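Local coordinates for hypothetical protein SPy1581 (Streptococcus pyogenes, PDB 1YHF) that is of unknown function but belongs to the cupin superfamily and folds as a small, single-domain beta-barrel, at residues 62-67 against 71-76. Sequence-based numbering, arbitrary orientation.
Sequences AMVTIL and AEITID
With chi1 at 174°, V64 places CG1 trans to its own backbone N, while I73 turns CG1 trans to its carbonyl carbon and extends the chain through a chi2 of -167°; the two side chains thereby reach for each other tip to tip. This is the interior of a cupin beta-barrel, in which two antiparallel sheets close on each other, and it illustrates how consecutive strands can meet through side chains alone. Strand 61-68 belongs to the five-stranded sheet and strand 70-75 to the four-stranded one, so the chain changes sheets within a few residues. No hydrogen bond joins 62-67 to 71-76. The backbone of 62-67 pairs within its own sheet, T65 bonding to L107 on one flank and V64 to I88 on the other, and strand 70-75 lies between strands 96-100 and 78-83 in the second sheet.

The separation of the strands widens away from the connection, from 7.6 Å between the CA atoms of I66 and A71 to 9.5 Å between those of V64 and I73. At the narrower spacing, CD1 at the end of the I66 ethyl branch meets the CB methyl of A71; farther from the connection, V64 and I73 each supply part of the reach. The alternation of beta-strands sends V64, I66, A71 and I73 inward, whereas T65 and E72 face away from the contact, T65 hydrogen-bonding to T87 and E72 forming a salt bridge with R81.

Further apolar residues line the same interior. M106 and L108 pack on V64, V82 touches both I66 and I73, and F104 lies against I66 and A71. Across the two strands, the more widely spaced pair meets with V64 CG1 3.9 Å from I73 CD1, and near the connection between the strands I66 CD1 rests 3.7 Å from A71 CB.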
ATOM      1  N   ALA A  62       4.196  -4.454  -7.686  1.00 25.59           N
ATOM      2  CA  ALA A  62       3.566  -3.855  -6.526  1.00 26.39           C
ATOM      3  C   ALA A  62       2.182  -3.327  -6.893  1.00 27.48           C
ATOM      4  O   ALA A  62       2.032  -2.318  -7.607  1.00 27.58           O
ATOM      5  CB  ALA A  62       4.465  -2.727  -5.978  1.00 26.86           C
HETATM    6  N   MSE A  63       1.151  -4.007  -6.419  1.00 27.74           N
HETATM    7  CA  MSE A  63      -0.196  -3.606  -6.785  1.00 29.03           C
HETATM    8  C   MSE A  63      -0.717  -2.683  -5.702  1.00 27.86           C
HETATM    9  O   MSE A  63      -0.657  -3.014  -4.520  1.00 26.57           O
HETATM   10  CB  MSE A  63      -1.105  -4.814  -6.949  1.00 28.25           C
HETATM   11  CG  MSE A  63      -2.515  -4.436  -7.312  1.00 30.17           C
HETATM   12 SE   MSE A  63      -3.616  -5.957  -7.800  0.82 34.30          SE
HETATM   13  CE  MSE A  63      -3.686  -6.928  -6.098  1.00 30.38           C
ATOM     14  N   VAL A  64      -1.199  -1.518  -6.131  1.00 27.78           N
ATOM     15  CA  VAL A  64      -1.724  -0.513  -5.227  1.00 27.61           C
ATOM     16  C   VAL A  64      -3.206  -0.378  -5.455  1.00 28.12           C
ATOM     17  O   VAL A  64      -3.631  -0.081  -6.576  1.00 28.01           O
ATOM     18  CB  VAL A  64      -1.070   0.873  -5.474  1.00 28.39           C
ATOM     19  CG1 VAL A  64      -1.743   1.956  -4.615  1.00 26.40           C
ATOM     20  CG2 VAL A  64       0.412   0.819  -5.195  1.00 26.79           C
ATOM     21  N   THR A  65      -3.980  -0.570  -4.387  1.00 27.75           N
ATOM     22  CA  THR A  65      -5.417  -0.377  -4.437  1.00 27.81           C
ATOM     23  C   THR A  65      -5.774   0.744  -3.455  1.00 27.65           C
ATOM     24  O   THR A  65      -5.496   0.631  -2.259  1.00 27.04           O
ATOM     25  CB  THR A  65      -6.144  -1.719  -4.155  1.00 28.16           C
ATOM     26  OG1 THR A  65      -5.970  -2.603  -5.287  1.00 27.58           O
ATOM     27  CG2 THR A  65      -7.594  -1.520  -3.912  1.00 28.48           C
ATOM     28  N   ILE A  66      -6.329   1.837  -3.989  1.00 26.60           N
ATOM     29  CA  ILE A  66      -6.663   3.011  -3.198  1.00 27.08           C
ATOM     30  C   ILE A  66      -8.030   2.806  -2.550  1.00 27.32           C
ATOM     31  O   ILE A  66      -9.048   2.562  -3.228  1.00 27.71           O
ATOM     32  CB  ILE A  66      -6.539   4.344  -4.023  1.00 26.75           C
ATOM     33  CG1 ILE A  66      -5.095   4.547  -4.513  1.00 27.30           C
ATOM     34  CG2 ILE A  66      -7.017   5.581  -3.222  1.00 26.98           C
ATOM     35  CD1 ILE A  66      -4.063   4.726  -3.433  1.00 27.68           C
ATOM     36  N   LEU A  67      -8.035   2.871  -1.223  1.00 27.31           N
ATOM     37  CA  LEU A  67      -9.220   2.536  -0.448  1.00 26.98           C
ATOM     38  C   LEU A  67     -10.049   3.755  -0.079  1.00 27.87           C
ATOM     39  O   LEU A  67     -11.247   3.633   0.215  1.00 26.81           O
ATOM     40  CB  LEU A  67      -8.830   1.753   0.812  1.00 26.66           C
ATOM     41  CG  LEU A  67      -7.966   0.509   0.643  1.00 25.81           C
ATOM     42  CD1 LEU A  67      -7.622  -0.056   2.036  1.00 25.92           C
ATOM     43  CD2 LEU A  67      -8.681  -0.528  -0.245  1.00 25.65           C
ATOM     44  N   ALA A  71      -4.323   9.620  -4.556  1.00 29.35           N
ATOM     45  CA  ALA A  71      -2.889   9.455  -4.466  1.00 29.87           C
ATOM     46  C   ALA A  71      -2.295   9.770  -5.811  1.00 30.24           C
ATOM     47  O   ALA A  71      -2.868   9.416  -6.832  1.00 31.69           O
ATOM     48  CB  ALA A  71      -2.523   8.010  -4.049  1.00 29.41           C
ATOM     49  N   GLU A  72      -1.144  10.432  -5.805  1.00 30.77           N
ATOM     50  CA  GLU A  72      -0.382  10.649  -7.013  1.00 30.77           C
ATOM     51  C   GLU A  72       0.766   9.673  -7.070  1.00 30.96           C
ATOM     52  O   GLU A  72       1.661   9.666  -6.206  1.00 31.19           O
ATOM     53  CB  GLU A  72       0.142  12.063  -7.084  1.00 31.17           C
ATOM     54  CG  GLU A  72       0.738  12.428  -8.422  1.00 32.04           C
ATOM     55  CD  GLU A  72       1.023  13.916  -8.495  1.00 36.14           C
ATOM     56  OE1 GLU A  72       1.869  14.394  -7.707  1.00 37.20           O
ATOM     57  OE2 GLU A  72       0.387  14.610  -9.314  1.00 35.87           O
ATOM     58  N   ILE A  73       0.715   8.838  -8.097  1.00 30.72           N
ATOM     59  CA  ILE A  73       1.674   7.786  -8.272  1.00 30.60           C
ATOM     60  C   ILE A  73       2.570   8.126  -9.451  1.00 30.70           C
ATOM     61  O   ILE A  73       2.108   8.497 -10.513  1.00 30.28           O
ATOM     62  CB  ILE A  73       0.955   6.409  -8.377  1.00 31.13           C
ATOM     63  CG1 ILE A  73       0.153   6.193  -7.071  1.00 30.92           C
ATOM     64  CG2 ILE A  73       1.941   5.283  -8.722  1.00 30.20           C
ATOM     65  CD1 ILE A  73      -0.362   4.832  -6.839  1.00 33.75           C
ATOM     66  N   THR A  74       3.866   8.030  -9.218  1.00 30.73           N
ATOM     67  CA  THR A  74       4.863   8.217 -10.262  1.00 31.38           C
ATOM     68  C   THR A  74       5.467   6.871 -10.556  1.00 31.66           C
ATOM     69  O   THR A  74       5.836   6.139  -9.633  1.00 31.60           O
ATOM     70  CB  THR A  74       5.993   9.156  -9.785  1.00 31.13           C
ATOM     71  OG1 THR A  74       5.408  10.371  -9.316  1.00 30.88           O
ATOM     72  CG2 THR A  74       6.963   9.456 -10.910  1.00 32.19           C
ATOM     73  N   ILE A  75       5.534   6.539 -11.837  1.00 31.30           N
ATOM     74  CA  ILE A  75       6.190   5.320 -12.283  1.00 32.01           C
ATOM     75  C   ILE A  75       7.171   5.757 -13.360  1.00 32.46           C
ATOM     76  O   ILE A  75       6.757   6.230 -14.411  1.00 32.44           O
ATOM     77  CB  ILE A  75       5.187   4.264 -12.830  1.00 31.57           C
ATOM     78  CG1 ILE A  75       4.170   3.861 -11.758  1.00 30.88           C
ATOM     79  CG2 ILE A  75       5.938   3.044 -13.371  1.00 31.90           C
ATOM     80  CD1 ILE A  75       3.126   2.849 -12.248  1.00 30.98           C
ATOM     81  N   ASP A  76       8.464   5.627 -13.061  1.00 33.74           N
ATOM     82  CA  ASP A  76       9.548   6.195 -13.887  1.00 35.60           C
ATOM     83  C   ASP A  76       9.325   7.698 -14.066  1.00 36.16           C
ATOM     84  O   ASP A  76       9.485   8.462 -13.122  1.00 36.05           O
ATOM     85  CB  ASP A  76       9.660   5.479 -15.236  1.00 35.59           C
ATOM     86  CG  ASP A  76      10.982   5.758 -15.951  1.00 38.29           C
ATOM     87  OD1 ASP A  76      11.940   6.293 -15.330  1.00 40.19           O
ATOM     88  OD2 ASP A  76      11.054   5.432 -17.154  1.00 39.25           O
TER